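Local coordinates for sefir domain protein (Bacillus cereus F65185, PDB 5Y8E), which probably acts in signalling through SEFIR-SEFIR contacts, for which two interaction modes have been proposed for this bacterial domain, at residues Ser7-Ser12 against Asp66-Glu71; Met85-Asn90 against Pro115-Ser120. All coordinates share one frame; numbering follows the deposited sequence.

In the fold
Both contacts join loops to helix starts inside one SEFIR domain. Interaction 1 sets the loop after strand 3-7 against the first turn of helix 67-75; it is partly buried and polar, with serine hydroxyls, two aspartates and a water doing most of the work. Interaction 2, a buried contact, brings the start of helix 89-93 against the loop between strands 111-112 and 124-125, and is built from proline, isoleucine and phenylalanine. The centres of interaction 1 and interaction 2 lie about 13 Å apart. The two meet at Tyr-69, whose OH is 3.0 Å from Ile-87 N, a probable hydrogen bond, while Trp-10 packs on Met-85.

Interaction 1: residues Ser7-Ser12 against Asp66-Glu71; sequences SYSWSS and DKDYCE
Ser-7, at the end of strand 3-7, meets Tyr-69 hydroxyl to hydroxyl: its OG lies 2.8 Å from Tyr-69 OH, at the edge of the ring, in a hydrogen bond whose donor is open. A probable second bond, to Ile-87 N, also holds the phenol. With CG anti to the backbone N (chi1 -171°), Tyr-69 lays its ring along the loop, bringing CE2 to 3.8 Å from Tyr-8 CA. The phenol of Tyr-8 itself turns to Asp-37. At Ser-9 the backbone N approaches the Tyr-69 ring edge, 3.6 Å from CD2, and donates to a water that in turn donates to Asp-66 OD1. This loop joins strand 3-7 to helix 13-29, and its partner begins the helix that follows the parallel neighbour, strand 60-65, in the alpha/beta fold SEFIR shares with TIR domains. Asp-66 is the N-cap there, its OD1 taking Tyr-69 N at 3.1 Å from above the carboxylate plane. Ser-9 OG donates to Asp-68 OD2 at 2.7 Å, nearly in line with the C-O bond. Further along, Ser-11 OG sits between two carboxylates, 2.7 Å from Asp-66 OD2 and 3.0 Å from Asp-68 OD2; which of them takes its single proton is not settled, and the hydroxyl probably eases the closeness of the two negative charges.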
ATOM      1  N   SER A   7      -1.194   1.386   3.427  1.00 10.01           N
ATOM      2  CA  SER A   7      -0.652   2.733   3.497  1.00 11.81           C
ATOM      3  C   SER A   7      -1.406   3.593   2.493  1.00 12.45           C
ATOM      4  O   SER A   7      -1.458   3.272   1.300  1.00 11.71           O
ATOM      5  CB  SER A   7       0.845   2.714   3.175  1.00 12.55           C
ATOM      6  OG  SER A   7       1.410   4.016   3.196  1.00 13.96           O
ATOM      7  N   TYR A   8      -2.006   4.680   2.971  1.00  9.60           N
ATOM      8  CA  TYR A   8      -2.795   5.539   2.093  1.00  9.42           C
ATOM      9  C   TYR A   8      -2.873   6.951   2.633  1.00 10.92           C
ATOM     10  O   TYR A   8      -2.532   7.206   3.789  1.00 13.41           O
ATOM     11  CB  TYR A   8      -4.209   4.965   1.870  1.00  9.99           C
ATOM     12  CG  TYR A   8      -5.136   5.026   3.074  1.00  9.06           C
ATOM     13  CD1 TYR A   8      -4.915   4.218   4.183  1.00 11.53           C
ATOM     14  CD2 TYR A   8      -6.254   5.855   3.079  1.00 11.22           C
ATOM     15  CE1 TYR A   8      -5.756   4.253   5.275  1.00 13.21           C
ATOM     16  CE2 TYR A   8      -7.116   5.893   4.173  1.00 10.06           C
ATOM     17  CZ  TYR A   8      -6.850   5.085   5.265  1.00 12.81           C
ATOM     18  OH  TYR A   8      -7.672   5.102   6.366  1.00 13.89           O
ATOM     19  N   SER A   9      -3.299   7.879   1.791  1.00 12.80           N
ATOM     20  CA  SER A   9      -3.476   9.260   2.223  1.00 14.08           C
ATOM     21  C   SER A   9      -4.968   9.536   2.367  1.00 14.43           C
ATOM     22  O   SER A   9      -5.775   8.965   1.634  1.00 13.75           O
ATOM     23  CB  SER A   9      -2.871  10.214   1.193  1.00 23.22           C
ATOM     24  OG  SER A   9      -3.099  11.560   1.566  1.00 30.94           O
ATOM     25  N   TRP A  10      -5.343  10.401   3.303  1.00 15.83           N
ATOM     26  CA  TRP A  10      -6.752  10.751   3.472  1.00 15.60           C
ATOM     27  C   TRP A  10      -7.149  11.845   2.475  1.00 17.82           C
ATOM     28  O   TRP A  10      -7.510  12.959   2.862  1.00 18.09           O
ATOM     29  CB  TRP A  10      -7.030  11.205   4.909  1.00 18.88           C
ATOM     30  CG  TRP A  10      -7.092  10.074   5.920  1.00 14.68           C
ATOM     31  CD1 TRP A  10      -6.527   8.833   5.811  1.00 14.24           C
ATOM     32  CD2 TRP A  10      -7.777  10.091   7.184  1.00 16.91           C
ATOM     33  NE1 TRP A  10      -6.799   8.086   6.941  1.00 16.23           N
ATOM     34  CE2 TRP A  10      -7.570   8.835   7.794  1.00 17.68           C
ATOM     35  CE3 TRP A  10      -8.532  11.054   7.864  1.00 18.45           C
ATOM     36  CZ2 TRP A  10      -8.101   8.516   9.050  1.00 18.90           C
ATOM     37  CZ3 TRP A  10      -9.056  10.736   9.113  1.00 22.25           C
ATOM     38  CH2 TRP A  10      -8.838   9.478   9.691  1.00 22.27           C
ATOM     39  N   SER A  11      -7.099  11.505   1.191  1.00 19.25           N
ATOM     40  CA  SER A  11      -7.273  12.476   0.114  1.00 22.53           C
ATOM     41  C   SER A  11      -8.656  13.127   0.087  1.00 22.08           C
ATOM     42  O   SER A  11      -8.793  14.305  -0.262  1.00 23.85           O
ATOM     43  CB  SER A  11      -6.994  11.805  -1.231  1.00 21.63           C
ATOM     44  OG  SER A  11      -5.766  11.112  -1.197  1.00 28.84           O
ATOM     45  N   SER A  12      -9.674  12.356   0.454  1.00 19.15           N
ATOM     46  CA  SER A  12     -11.056  12.822   0.426  1.00 21.02           C
ATOM     47  C   SER A  12     -11.888  11.820   1.204  1.00 21.81           C
ATOM     48  O   SER A  12     -11.406  10.728   1.513  1.00 19.80           O
ATOM     49  CB  SER A  12     -11.561  12.884  -1.010  1.00 22.12           C
ATOM     50  OG  SER A  12     -11.668  11.580  -1.553  1.00 20.03           O
ATOM     51  N   ASP A  66      -3.006   6.915  -5.258  1.00 15.22           N
ATOM     52  CA  ASP A  66      -3.752   7.906  -6.016  1.00 15.84           C
ATOM     53  C   ASP A  66      -2.832   9.097  -6.280  1.00 17.58           C
ATOM     54  O   ASP A  66      -1.679   9.109  -5.825  1.00 16.37           O
ATOM     55  CB  ASP A  66      -5.068   8.300  -5.321  1.00 15.20           C
ATOM     56  CG  ASP A  66      -4.865   8.919  -3.938  1.00 21.07           C
ATOM     57  OD1 ASP A  66      -3.762   8.813  -3.351  1.00 20.18           O
ATOM     58  OD2 ASP A  66      -5.843   9.502  -3.423  1.00 20.84           O
ATOM     59  N   LYS A  67      -3.321  10.082  -7.023  1.00 15.49           N
ATOM     60  CA  LYS A  67      -2.491  11.230  -7.389  1.00 18.17           C
ATOM     61  C   LYS A  67      -1.967  11.945  -6.146  1.00 19.79           C
ATOM     62  O   LYS A  67      -0.795  12.331  -6.082  1.00 21.41           O
ATOM     63  CB  LYS A  67      -3.278  12.198  -8.272  1.00 19.34           C
ATOM     64  CG  LYS A  67      -2.542  13.490  -8.582  1.00 23.98           C
ATOM     65  CD  LYS A  67      -3.250  14.285  -9.664  1.00 33.83           C
ATOM     66  CE  LYS A  67      -2.561  14.093 -11.009  1.00 42.44           C
ATOM     67  NZ  LYS A  67      -3.331  14.672 -12.154  1.00 44.43           N
ATOM     68  N   ASP A  68      -2.839  12.094  -5.155  1.00 19.63           N
ATOM     69  CA  ASP A  68      -2.501  12.799  -3.924  1.00 18.31           C
ATOM     70  C   ASP A  68      -1.342  12.141  -3.185  1.00 18.17           C
ATOM     71  O   ASP A  68      -0.402  12.816  -2.763  1.00 20.88           O
ATOM     72  CB  ASP A  68      -3.726  12.874  -3.009  1.00 24.09           C
ATOM     73  CG  ASP A  68      -3.453  13.639  -1.728  1.00 35.18           C
ATOM     74  OD1 ASP A  68      -3.229  14.867  -1.810  1.00 36.18           O
ATOM     75  OD2 ASP A  68      -3.469  13.014  -0.643  1.00 36.89           O
ATOM     76  N   TYR A  69      -1.411  10.824  -3.026  1.00 15.12           N
ATOM     77  CA  TYR A  69      -0.379  10.098  -2.294  1.00 15.27           C
ATOM     78  C   TYR A  69       0.962  10.299  -2.981  1.00 18.48           C
ATOM     79  O   TYR A  69       1.967  10.596  -2.343  1.00 17.06           O
ATOM     80  CB  TYR A  69      -0.722   8.609  -2.257  1.00 13.10           C
ATOM     81  CG  TYR A  69       0.159   7.777  -1.349  1.00 14.17           C
ATOM     82  CD1 TYR A  69       1.396   7.314  -1.781  1.00 13.54           C
ATOM     83  CD2 TYR A  69      -0.255   7.442  -0.064  1.00 15.60           C
ATOM     84  CE1 TYR A  69       2.201   6.547  -0.958  1.00 15.50           C
ATOM     85  CE2 TYR A  69       0.544   6.671   0.772  1.00 15.80           C
ATOM     86  CZ  TYR A  69       1.769   6.230   0.314  1.00 14.44           C
ATOM     87  OH  TYR A  69       2.569   5.464   1.128  1.00 12.85           O
ATOM     88  N   CYS A  70       0.959  10.157  -4.298  1.00 16.88           N
ATOM     89  CA  CYS A  70       2.172  10.231  -5.112  0.50 17.23           C
ATOM     90  C   CYS A  70       2.807  11.617  -5.063  1.00 20.44           C
ATOM     91  O   CYS A  70       4.024  11.762  -4.924  1.00 21.13           O
ATOM     92  CB  CYS A  70       1.833   9.856  -6.563  0.50 15.57           C
ATOM     93  SG  CYS A  70       3.236   9.758  -7.712  0.50 20.06           S
ATOM     94  N   GLU A  71       1.973  12.644  -5.196  1.00 21.27           N
ATOM     95  CA  GLU A  71       2.482  14.011  -5.214  1.00 25.08           C
ATOM     96  C   GLU A  71       3.082  14.408  -3.860  1.00 23.00           C
ATOM     97  O   GLU A  71       4.095  15.106  -3.802  1.00 24.86           O
ATOM     98  CB  GLU A  71       1.397  14.995  -5.674  1.00 31.16           C
ATOM     99  CG  GLU A  71       0.909  14.709  -7.093  1.00 41.90           C
ATOM    100  CD  GLU A  71       0.240  15.899  -7.757  1.00 53.63           C
ATOM    101  OE1 GLU A  71      -0.459  16.666  -7.060  1.00 57.45           O
ATOM    102  OE2 GLU A  71       0.416  16.063  -8.986  1.00 56.49           O
TER
HETATM  103  O   HOH W   1      -3.886   7.131  -0.942  1.00 14.18           O

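Interaction 2: residues Met85-Asn90 against Pro115-Ser120; sequences MIITPN and PDFFKS
Pro-89 lies against the face of Phe-117 in a CH-pi contact: its CG stands 3.8 Å from the ring centroid, only 13° off the normal. The two side chains cross at about a right angle, and Pro-89 N sits over the same face, 3.6 Å from Phe-117 CE1. Pro-115 CB covers the opposite face nearer its rim, so the phenylalanine is held between two prolines. Its chi1 of 55° sets CG between the backbone N and carbonyl carbon, sending the ring from the turn toward Pro-89. That turn is a type I beta turn from Pro-115 to Phe-118, closed by Phe-118 N to Pro-115 O at 3.2 Å, in the loop between strands 111-112 and 124-125; in the other segment, Thr-88 is the N-cap of helix 89-93, its OG1 capping Ile-91 N. Apolar packing is supplied by Ile-87, whose CG2 reaches both rings, 4.4 Å from Phe-117 CE1 and 4.3 Å from Phe-118 CE2. Phe-118 also stacks on Tyr-92, while Ile-87 also touches Met-51 and Ile-55 of helix 47-57. Polar backbone meets aromatic edge where Ile-87 O lies 3.3 Å from Phe-117 CZ, near the ring plane.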
ATOM      1  N   MET A  85       1.930  10.354   6.940  1.00 27.17           N
ATOM      2  CA  MET A  85       1.339   9.046   6.751  1.00 25.02           C
ATOM      3  C   MET A  85       1.692   8.412   5.375  1.00 23.80           C
ATOM      4  O   MET A  85       1.163   7.410   5.017  1.00 23.86           O
ATOM      5  CB  MET A  85      -0.176   9.075   6.960  1.00 20.00           C
ATOM      6  CG  MET A  85      -0.953   9.668   5.841  1.00 20.00           C
ATOM      7  SD  MET A  85      -2.694  10.185   6.377  1.00 20.00           S
ATOM      8  CE  MET A  85      -3.251   8.700   7.016  1.00 20.00           C
ATOM      9  N   ILE A  86       2.612   9.028   4.656  1.00 23.29           N
ATOM     10  CA  ILE A  86       2.995   8.639   3.337  1.00 21.99           C
ATOM     11  C   ILE A  86       4.440   8.058   3.380  1.00 19.69           C
ATOM     12  O   ILE A  86       5.298   8.630   3.939  1.00 20.13           O
ATOM     13  CB  ILE A  86       2.902   9.886   2.389  1.00 24.40           C
ATOM     14  CG1 ILE A  86       1.409  10.271   2.283  1.00 26.61           C
ATOM     15  CG2 ILE A  86       3.476   9.637   1.114  1.00 23.25           C
ATOM     16  CD1 ILE A  86       1.131  11.416   1.532  1.00 29.76           C
ATOM     17  N   ILE A  87       4.619   6.916   2.767  1.00 17.47           N
ATOM     18  CA  ILE A  87       5.890   6.258   2.759  1.00 15.40           C
ATOM     19  C   ILE A  87       7.002   7.197   2.260  1.00 16.23           C
ATOM     20  O   ILE A  87       6.880   7.816   1.260  1.00 17.52           O
ATOM     21  CB  ILE A  87       5.826   4.977   1.937  1.00 16.77           C
ATOM     22  CG1 ILE A  87       5.009   3.929   2.655  1.00 13.07           C
ATOM     23  CG2 ILE A  87       7.150   4.407   1.695  1.00 16.47           C
ATOM     24  CD1 ILE A  87       4.687   2.776   1.820  1.00 12.79           C
ATOM     25  N   THR A  88       8.108   7.195   2.997  1.00 15.72           N
ATOM     26  CA  THR A  88       9.292   7.984   2.640  1.00 16.62           C
ATOM     27  C   THR A  88      10.407   7.151   1.981  1.00 14.78           C
ATOM     28  O   THR A  88      10.468   5.995   2.179  1.00 12.79           O
ATOM     29  CB  THR A  88       9.950   8.577   3.941  1.00 18.92           C
ATOM     30  OG1 THR A  88      10.316   7.512   4.764  1.00 15.73           O
ATOM     31  CG2 THR A  88       8.984   9.446   4.683  1.00 19.73           C
ATOM     32  N   PRO A  89      11.341   7.807   1.279  1.00 19.54           N
ATOM     33  CA  PRO A  89      12.458   7.055   0.697  1.00 15.36           C
ATOM     34  C   PRO A  89      13.181   6.232   1.755  1.00 14.43           C
ATOM     35  O   PRO A  89      13.526   5.080   1.497  1.00 15.22           O
ATOM     36  CB  PRO A  89      13.380   8.155   0.173  1.00 16.98           C
ATOM     37  CG  PRO A  89      12.436   9.263  -0.194  1.00 17.22           C
ATOM     38  CD  PRO A  89      11.364   9.224   0.869  1.00 20.20           C
ATOM     39  N   ASN A  90      13.385   6.802   2.936  1.00 13.97           N
ATOM     40  CA  ASN A  90      14.094   6.084   3.992  1.00 15.81           C
ATOM     41  C   ASN A  90      13.373   4.818   4.448  1.00 17.41           C
ATOM     42  O   ASN A  90      14.001   3.778   4.661  1.00 15.63           O
ATOM     43  CB  ASN A  90      14.349   6.995   5.188  1.00 18.45           C
ATOM     44  CG  ASN A  90      15.288   6.374   6.186  1.00 22.37           C
ATOM     45  OD1 ASN A  90      14.898   6.040   7.302  1.00 24.91           O
ATOM     46  ND2 ASN A  90      16.529   6.178   5.774  1.00 21.58           N
ATOM     47  N   PRO A 115       5.312   6.708  -6.586  1.00 24.51           N
ATOM     48  CA  PRO A 115       6.289   7.699  -6.120  1.00 21.87           C
ATOM     49  C   PRO A 115       7.617   7.537  -6.853  1.00 25.26           C
ATOM     50  O   PRO A 115       7.945   6.408  -7.231  1.00 22.06           O
ATOM     51  CB  PRO A 115       6.444   7.355  -4.638  1.00 20.73           C
ATOM     52  CG  PRO A 115       5.123   6.761  -4.265  1.00 19.03           C
ATOM     53  CD  PRO A 115       4.729   5.941  -5.471  1.00 21.98           C
ATOM     54  N   ASP A 116       8.342   8.641  -7.056  1.00 28.24           N
ATOM     55  CA  ASP A 116       9.579   8.671  -7.847  1.00 31.61           C
ATOM     56  C   ASP A 116      10.625   7.672  -7.368  1.00 33.39           C
ATOM     57  O   ASP A 116      11.397   7.125  -8.165  1.00 34.90           O
ATOM     58  CB  ASP A 116      10.223  10.063  -7.787  1.00 39.77           C
ATOM     59  CG  ASP A 116       9.431  11.121  -8.525  1.00 47.39           C
ATOM     60  OD1 ASP A 116       8.747  10.786  -9.517  1.00 51.22           O
ATOM     61  OD2 ASP A 116       9.510  12.300  -8.112  1.00 50.76           O
ATOM     62  N   PHE A 117      10.657   7.456  -6.058  1.00 25.83           N
ATOM     63  CA  PHE A 117      11.741   6.713  -5.428  1.00 29.56           C
ATOM     64  C   PHE A 117      11.489   5.217  -5.302  1.00 28.90           C
ATOM     65  O   PHE A 117      12.361   4.474  -4.850  1.00 28.42           O
ATOM     66  CB  PHE A 117      12.085   7.317  -4.064  1.00 30.59           C
ATOM     67  CG  PHE A 117      10.924   7.412  -3.133  1.00 28.22           C
ATOM     68  CD1 PHE A 117      10.583   6.342  -2.324  1.00 25.46           C
ATOM     69  CD2 PHE A 117      10.186   8.583  -3.048  1.00 27.23           C
ATOM     70  CE1 PHE A 117       9.511   6.427  -1.460  1.00 24.05           C
ATOM     71  CE2 PHE A 117       9.117   8.680  -2.183  1.00 26.28           C
ATOM     72  CZ  PHE A 117       8.775   7.599  -1.388  1.00 21.74           C
ATOM     73  N   PHE A 118      10.298   4.779  -5.699  1.00 25.10           N
ATOM     74  CA  PHE A 118      10.018   3.353  -5.772  1.00 30.73           C
ATOM     75  C   PHE A 118      10.904   2.773  -6.869  1.00 41.76           C
ATOM     76  O   PHE A 118      10.813   3.182  -8.029  1.00 44.70           O
ATOM     77  CB  PHE A 118       8.534   3.097  -6.047  1.00 26.49           C
ATOM     78  CG  PHE A 118       7.663   3.192  -4.817  1.00 27.24           C
ATOM     79  CD1 PHE A 118       6.501   2.442  -4.719  1.00 26.96           C
ATOM     80  CD2 PHE A 118       8.006   4.031  -3.763  1.00 25.60           C
ATOM     81  CE1 PHE A 118       5.697   2.515  -3.590  1.00 26.37           C
ATOM     82  CE2 PHE A 118       7.205   4.114  -2.627  1.00 23.82           C
ATOM     83  CZ  PHE A 118       6.049   3.354  -2.542  1.00 27.35           C
ATOM     84  N   LYS A 119      11.778   1.843  -6.498  1.00 43.98           N
ATOM     85  CA  LYS A 119      12.818   1.376  -7.414  1.00 44.84           C
ATOM     86  C   LYS A 119      12.292   0.513  -8.552  1.00 43.90           C
ATOM     87  O   LYS A 119      12.651   0.730  -9.708  1.00 45.45           O
ATOM     88  CB  LYS A 119      13.948   0.683  -6.655  1.00 48.26           C
ATOM     89  CG  LYS A 119      14.743   1.646  -5.796  1.00 53.17           C
ATOM     90  CD  LYS A 119      15.674   0.910  -4.863  1.00 59.35           C
ATOM     91  CE  LYS A 119      16.029   1.768  -3.663  1.00 61.79           C
ATOM     92  NZ  LYS A 119      16.237   0.928  -2.449  1.00 62.14           N
ATOM     93  N   SER A 120      11.445  -0.460  -8.241  1.00 40.11           N
ATOM     94  CA  SER A 120      10.737  -1.154  -9.307  1.00 43.33           C
ATOM     95  C   SER A 120       9.570  -0.282  -9.757  1.00 38.98           C
ATOM     96  O   SER A 120       8.939   0.397  -8.942  1.00 34.03           O
ATOM     97  CB  SER A 120      10.265  -2.545  -8.875  1.00 45.59           C
ATOM     98  OG  SER A 120       9.423  -2.483  -7.741  1.00 50.67           O
TER